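Local structure of adenylyltransferase thiF (Escherichia coli, 1ZUD) at residues Leu146-Leu158 with Ala187-Gln201. The protein catalyses the ATP-dependent adenylation of the C-terminal glycine carboxyl of the sulfur carrier protein ThiS, a step in thiamine biosynthesis. Sequence-based numbering, arbitrary orientation.
Sequences LITASAVGFGGQL and AGVVGPVVGVMGTLQ
The amide nitrogen of Q201 is held by two backbone carbonyls: NE2 donates to I147 O at 3.1 Å and also to the O of D124 on the neighbouring strand. I147 O lies in the plane of the Q201 amide, whereas NE2 sits well above the carbonyl plane of I147, and the bond is rather bent (140°). A149 CB lies against the amide carbon, 3.5 Å from Q201 CD. A leucine in place of Q201 would probably leave the carbonyls of I147 and D124 without this buried donor. One turn back, M197 is bent at both chi2 (-48°) and chi3 (-60°), curling its end against strand 155-158; SD lies 3.9 Å from G156 CA, a place where a CB would collide with the sulfur, and CE packs tightly on L158 CB at 3.5 Å. Next along, A151 CB rests on V194. At the type II' turn, G153 N donates to G188 O (2.7 Å) and G153 O accepts from V190 N (3.3 Å), so that the backbones of G153 and V189 form a single beta bridge just before V190, the N-cap residue of the helix. Beside it V190 CG2 sits over the centre of the F154 ring, a CH-pi contact. Helix 191-210 thus runs antiparallel to strand 146-152 along one face of this Rossmann-like sheet, with L123 and F222 of the flanking strands touching Q201 and M197, while S150 and Q157 on the other face hydrogen-bond the backbone of the ThiS chain.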
ATOM      1  N   LEU C 146     -15.219  11.293  -4.315  1.00 22.77           N
ATOM      2  CA  LEU C 146     -14.215  11.669  -3.330  1.00 23.60           C
ATOM      3  C   LEU C 146     -13.450  10.415  -2.830  1.00 21.47           C
ATOM      4  O   LEU C 146     -14.048   9.411  -2.403  1.00 21.06           O
ATOM      5  CB  LEU C 146     -14.891  12.431  -2.136  1.00 19.39           C
ATOM      6  CG  LEU C 146     -14.031  12.724  -0.887  1.00 26.57           C
ATOM      7  CD1 LEU C 146     -12.863  13.632  -1.256  1.00 18.20           C
ATOM      8  CD2 LEU C 146     -14.851  13.387   0.202  1.00 23.50           C
ATOM      9  N   ILE C 147     -12.122  10.455  -2.923  1.00 16.02           N
ATOM     10  CA  ILE C 147     -11.313   9.331  -2.444  1.00 16.30           C
ATOM     11  C   ILE C 147     -10.570   9.881  -1.264  1.00 20.24           C
ATOM     12  O   ILE C 147      -9.728  10.769  -1.391  1.00 22.58           O
ATOM     13  CB  ILE C 147     -10.344   8.817  -3.566  1.00 25.62           C
ATOM     14  CG1 ILE C 147     -11.181   8.321  -4.752  1.00 20.52           C
ATOM     15  CG2 ILE C 147      -9.465   7.678  -3.027  1.00 26.18           C
ATOM     16  CD1 ILE C 147     -10.397   8.048  -6.069  1.00 25.33           C
ATOM     17  N   THR C 148     -10.838   9.332  -0.094  1.00 20.14           N
ATOM     18  CA  THR C 148     -10.225   9.877   1.092  1.00 17.91           C
ATOM     19  C   THR C 148      -9.423   8.873   1.863  1.00 19.79           C
ATOM     20  O   THR C 148      -9.796   7.717   1.945  1.00 22.14           O
ATOM     21  CB  THR C 148     -11.345  10.508   2.064  1.00 31.62           C
ATOM     22  OG1 THR C 148     -10.724  11.011   3.259  1.00 33.42           O
ATOM     23  CG2 THR C 148     -12.389   9.428   2.483  1.00 30.55           C
ATOM     24  N   ALA C 149      -8.335   9.322   2.470  1.00 20.16           N
ATOM     25  CA  ALA C 149      -7.504   8.393   3.261  1.00 22.12           C
ATOM     26  C   ALA C 149      -6.835   9.131   4.403  1.00 18.68           C
ATOM     27  O   ALA C 149      -6.777  10.333   4.397  1.00 19.94           O
ATOM     28  CB  ALA C 149      -6.442   7.722   2.349  1.00 21.80           C
ATOM     29  N   SER C 150      -6.357   8.388   5.402  1.00 20.06           N
ATOM     30  CA  SER C 150      -5.691   8.981   6.534  1.00 22.04           C
ATOM     31  C   SER C 150      -4.709   7.930   7.081  1.00 19.96           C
ATOM     32  O   SER C 150      -4.776   6.714   6.745  1.00 20.90           O
ATOM     33  CB  SER C 150      -6.723   9.353   7.624  1.00 25.59           C
ATOM     34  OG  SER C 150      -7.454   8.194   7.996  1.00 24.31           O
ATOM     35  N   ALA C 151      -3.771   8.392   7.902  1.00 18.84           N
ATOM     36  CA  ALA C 151      -2.837   7.455   8.515  1.00 15.47           C
ATOM     37  C   ALA C 151      -2.215   8.116   9.720  1.00 17.35           C
ATOM     38  O   ALA C 151      -2.064   9.326   9.711  1.00 19.47           O
ATOM     39  CB  ALA C 151      -1.727   7.053   7.482  1.00 16.63           C
ATOM     40  N   VAL C 152      -1.862   7.324  10.738  1.00 19.83           N
ATOM     41  CA  VAL C 152      -1.192   7.842  11.931  1.00 21.98           C
ATOM     42  C   VAL C 152      -0.542   6.620  12.543  1.00 23.31           C
ATOM     43  O   VAL C 152      -1.104   5.533  12.476  1.00 21.12           O
ATOM     44  CB  VAL C 152      -2.188   8.560  12.974  1.00 27.42           C
ATOM     45  CG1 VAL C 152      -3.066   7.565  13.719  1.00 22.87           C
ATOM     46  CG2 VAL C 152      -1.382   9.348  14.006  1.00 24.38           C
ATOM     47  N   GLY C 153       0.660   6.765  13.115  1.00 20.20           N
ATOM     48  CA  GLY C 153       1.291   5.607  13.716  1.00 19.05           C
ATOM     49  C   GLY C 153       1.489   4.518  12.683  1.00 24.57           C
ATOM     50  O   GLY C 153       2.092   4.749  11.642  1.00 24.77           O
ATOM     51  N   PHE C 154       0.998   3.306  12.962  1.00 22.39           N
ATOM     52  CA  PHE C 154       1.099   2.239  11.980  1.00 23.05           C
ATOM     53  C   PHE C 154      -0.270   1.990  11.305  1.00 22.57           C
ATOM     54  O   PHE C 154      -0.437   1.004  10.586  1.00 25.12           O
ATOM     55  CB  PHE C 154       1.553   0.929  12.658  1.00 22.40           C
ATOM     56  CG  PHE C 154       3.037   0.886  12.971  1.00 28.54           C
ATOM     57  CD1 PHE C 154       3.930   0.271  12.094  1.00 32.78           C
ATOM     58  CD2 PHE C 154       3.527   1.472  14.139  1.00 34.21           C
ATOM     59  CE1 PHE C 154       5.329   0.232  12.385  1.00 36.51           C
ATOM     60  CE2 PHE C 154       4.918   1.442  14.441  1.00 34.64           C
ATOM     61  CZ  PHE C 154       5.802   0.824  13.568  1.00 29.18           C
ATOM     62  N   GLY C 155      -1.252   2.859  11.539  1.00 22.49           N
ATOM     63  CA  GLY C 155      -2.556   2.594  10.953  1.00 23.75           C
ATOM     64  C   GLY C 155      -3.010   3.497   9.825  1.00 22.88           C
ATOM     65  O   GLY C 155      -2.548   4.641   9.724  1.00 20.63           O
ATOM     66  N   GLY C 156      -3.900   2.960   8.970  1.00 18.37           N
ATOM     67  CA  GLY C 156      -4.413   3.711   7.824  1.00 17.94           C
ATOM     68  C   GLY C 156      -5.895   3.425   7.604  1.00 19.85           C
ATOM     69  O   GLY C 156      -6.348   2.351   8.000  1.00 16.92           O
ATOM     70  N   GLN C 157      -6.619   4.386   7.015  1.00 19.58           N
ATOM     71  CA  GLN C 157      -8.040   4.266   6.688  1.00 23.78           C
ATOM     72  C   GLN C 157      -8.227   4.799   5.288  1.00 22.58           C
ATOM     73  O   GLN C 157      -7.644   5.808   4.943  1.00 19.87           O
ATOM     74  CB  GLN C 157      -8.905   5.094   7.680  1.00 18.62           C
ATOM     75  CG  GLN C 157      -8.654   4.660   9.144  1.00 28.55           C
ATOM     76  CD  GLN C 157      -9.528   5.397  10.206  1.00 25.10           C
ATOM     77  OE1 GLN C 157     -10.015   6.491   9.956  1.00 27.00           O
ATOM     78  NE2 GLN C 157      -9.671   4.795  11.391  1.00 23.67           N
ATOM     79  N   LEU C 158      -9.060   4.139   4.481  1.00 20.39           N
ATOM     80  CA  LEU C 158      -9.305   4.602   3.121  1.00 21.07           C
ATOM     81  C   LEU C 158     -10.791   4.296   2.705  1.00 22.94           C
ATOM     82  O   LEU C 158     -11.323   3.255   3.071  1.00 21.17           O
ATOM     83  CB  LEU C 158      -8.356   3.846   2.183  1.00 21.91           C
ATOM     84  CG  LEU C 158      -8.655   3.859   0.692  1.00 35.40           C
ATOM     85  CD1 LEU C 158      -8.366   5.239   0.165  1.00 33.98           C
ATOM     86  CD2 LEU C 158      -7.766   2.808  -0.023  1.00 40.33           C
ATOM     87  N   ALA C 187       0.835  13.693  15.937  1.00 46.00           N
ATOM     88  CA  ALA C 187       1.563  12.493  16.364  1.00 41.02           C
ATOM     89  C   ALA C 187       2.553  11.877  15.374  1.00 30.58           C
ATOM     90  O   ALA C 187       2.739  12.374  14.280  1.00 37.80           O
ATOM     91  CB  ALA C 187       0.568  11.448  16.794  1.00 38.86           C
ATOM     92  N   GLY C 188       3.176  10.780  15.776  1.00 30.10           N
ATOM     93  CA  GLY C 188       4.114  10.123  14.880  1.00 31.67           C
ATOM     94  C   GLY C 188       3.422   9.256  13.819  1.00 29.10           C
ATOM     95  O   GLY C 188       2.215   8.859  13.900  1.00 22.82           O
ATOM     96  N   VAL C 189       4.210   8.951  12.811  1.00 24.33           N
ATOM     97  CA  VAL C 189       3.754   8.130  11.717  1.00 22.49           C
ATOM     98  C   VAL C 189       4.943   7.553  10.955  1.00 24.01           C
ATOM     99  O   VAL C 189       6.033   8.177  10.825  1.00 24.64           O
ATOM    100  CB  VAL C 189       2.829   8.946  10.802  1.00 26.18           C
ATOM    101  CG1 VAL C 189       3.626  10.036  10.101  1.00 29.03           C
ATOM    102  CG2 VAL C 189       2.086   8.001   9.817  1.00 25.44           C
ATOM    103  N   VAL C 190       4.742   6.323  10.522  1.00 24.30           N
ATOM    104  CA  VAL C 190       5.724   5.567   9.750  1.00 24.58           C
ATOM    105  C   VAL C 190       5.544   5.968   8.282  1.00 27.70           C
ATOM    106  O   VAL C 190       4.421   5.967   7.738  1.00 21.85           O
ATOM    107  CB  VAL C 190       5.483   4.050   9.960  1.00 30.14           C
ATOM    108  CG1 VAL C 190       6.498   3.241   9.180  1.00 29.41           C
ATOM    109  CG2 VAL C 190       5.589   3.729  11.470  1.00 28.19           C
ATOM    110  N   GLY C 191       6.661   6.345   7.663  1.00 21.65           N
ATOM    111  CA  GLY C 191       6.668   6.796   6.306  1.00 15.33           C
ATOM    112  C   GLY C 191       5.899   5.943   5.326  1.00 24.75           C
ATOM    113  O   GLY C 191       4.963   6.413   4.674  1.00 21.06           O
ATOM    114  N   PRO C 192       6.278   4.670   5.205  1.00 21.82           N
ATOM    115  CA  PRO C 192       5.603   3.771   4.267  1.00 20.17           C
ATOM    116  C   PRO C 192       4.157   3.478   4.625  1.00 20.21           C
ATOM    117  O   PRO C 192       3.428   3.018   3.792  1.00 19.48           O
ATOM    118  CB  PRO C 192       6.447   2.489   4.315  1.00 23.70           C
ATOM    119  CG  PRO C 192       7.786   2.906   4.884  1.00 26.04           C
ATOM    120  CD  PRO C 192       7.497   4.062   5.794  1.00 22.05           C
ATOM    121  N   VAL C 193       3.728   3.702   5.846  1.00 17.77           N
ATOM    122  CA  VAL C 193       2.293   3.452   6.101  1.00 19.99           C
ATOM    123  C   VAL C 193       1.451   4.575   5.456  1.00 20.90           C
ATOM    124  O   VAL C 193       0.471   4.322   4.745  1.00 20.21           O
ATOM    125  CB  VAL C 193       1.987   3.381   7.621  1.00 22.29           C
ATOM    126  CG1 VAL C 193       0.449   3.263   7.829  1.00 23.77           C
ATOM    127  CG2 VAL C 193       2.714   2.161   8.240  1.00 20.43           C
ATOM    128  N   VAL C 194       1.807   5.831   5.693  1.00 21.82           N
ATOM    129  CA  VAL C 194       1.029   6.907   5.091  1.00 22.62           C
ATOM    130  C   VAL C 194       1.256   6.830   3.563  1.00 21.75           C
ATOM    131  O   VAL C 194       0.367   7.134   2.752  1.00 21.86           O
ATOM    132  CB  VAL C 194       1.386   8.334   5.686  1.00 29.03           C
ATOM    133  CG1 VAL C 194       2.849   8.733   5.410  1.00 18.94           C
ATOM    134  CG2 VAL C 194       0.508   9.365   5.016  1.00 25.64           C
ATOM    135  N   GLY C 195       2.447   6.407   3.165  1.00 19.57           N
ATOM    136  CA  GLY C 195       2.751   6.272   1.737  1.00 21.45           C
ATOM    137  C   GLY C 195       1.863   5.212   1.064  1.00 21.72           C
ATOM    138  O   GLY C 195       1.370   5.452  -0.054  1.00 24.05           O
ATOM    139  N   VAL C 196       1.653   4.066   1.711  1.00 17.13           N
ATOM    140  CA  VAL C 196       0.823   3.091   1.054  1.00 21.34           C
ATOM    141  C   VAL C 196      -0.624   3.591   0.897  1.00 18.21           C
ATOM    142  O   VAL C 196      -1.237   3.356  -0.149  1.00 19.70           O
ATOM    143  CB  VAL C 196       0.771   1.695   1.741  1.00 28.06           C
ATOM    144  CG1 VAL C 196       2.160   1.103   1.817  1.00 35.88           C
ATOM    145  CG2 VAL C 196       0.113   1.747   3.055  1.00 38.68           C
ATOM    146  N   MET C 197      -1.116   4.347   1.873  1.00 16.28           N
ATOM    147  CA  MET C 197      -2.499   4.868   1.781  1.00 20.72           C
ATOM    148  C   MET C 197      -2.608   5.860   0.649  1.00 22.58           C
ATOM    149  O   MET C 197      -3.575   5.849  -0.109  1.00 19.97           O
ATOM    150  CB  MET C 197      -2.929   5.523   3.112  1.00 21.82           C
ATOM    151  CG  MET C 197      -2.801   4.580   4.332  1.00 19.02           C
ATOM    152  SD  MET C 197      -3.500   2.889   4.147  1.00 22.84           S
ATOM    153  CE  MET C 197      -5.297   3.336   3.804  1.00 25.90           C
ATOM    154  N   GLY C 198      -1.617   6.747   0.503  1.00 18.16           N
ATOM    155  CA  GLY C 198      -1.734   7.685  -0.596  1.00 13.72           C
ATOM    156  C   GLY C 198      -1.578   7.014  -1.946  1.00 17.56           C
ATOM    157  O   GLY C 198      -2.224   7.407  -2.924  1.00 19.03           O
ATOM    158  N   THR C 199      -0.685   6.028  -2.033  1.00 17.05           N
ATOM    159  CA  THR C 199      -0.511   5.308  -3.306  1.00 17.86           C
ATOM    160  C   THR C 199      -1.836   4.588  -3.645  1.00 21.27           C
ATOM    161  O   THR C 199      -2.248   4.514  -4.831  1.00 18.61           O
ATOM    162  CB  THR C 199       0.654   4.276  -3.197  1.00 23.96           C
ATOM    163  OG1 THR C 199       1.829   5.002  -2.853  1.00 21.13           O
ATOM    164  CG2 THR C 199       0.920   3.554  -4.553  1.00 18.89           C
ATOM    165  N   LEU C 200      -2.492   4.036  -2.625  1.00 17.45           N
ATOM    166  CA  LEU C 200      -3.796   3.359  -2.865  1.00 19.16           C
ATOM    167  C   LEU C 200      -4.856   4.367  -3.336  1.00 16.66           C
ATOM    168  O   LEU C 200      -5.706   4.018  -4.121  1.00 21.03           O
ATOM    169  CB  LEU C 200      -4.281   2.651  -1.600  1.00 18.84           C
ATOM    170  CG  LEU C 200      -3.455   1.389  -1.355  1.00 27.55           C
ATOM    171  CD1 LEU C 200      -3.802   0.834   0.061  1.00 24.58           C
ATOM    172  CD2 LEU C 200      -3.676   0.401  -2.511  1.00 25.21           C
ATOM    173  N   GLN C 201      -4.820   5.604  -2.829  1.00 19.37           N
ATOM    174  CA  GLN C 201      -5.704   6.646  -3.326  1.00 22.04           C
ATOM    175  C   GLN C 201      -5.456   6.834  -4.833  1.00 22.16           C
ATOM    176  O   GLN C 201      -6.399   6.958  -5.584  1.00 17.88           O
ATOM    177  CB  GLN C 201      -5.421   7.975  -2.634  1.00 23.90           C
ATOM    178  CG  GLN C 201      -5.939   7.999  -1.222  1.00 24.52           C
ATOM    179  CD  GLN C 201      -5.719   9.357  -0.613  1.00 26.65           C
ATOM    180  OE1 GLN C 201      -4.624   9.628  -0.129  1.00 26.06           O
ATOM    181  NE2 GLN C 201      -6.741  10.221  -0.650  1.00 25.88           N
TER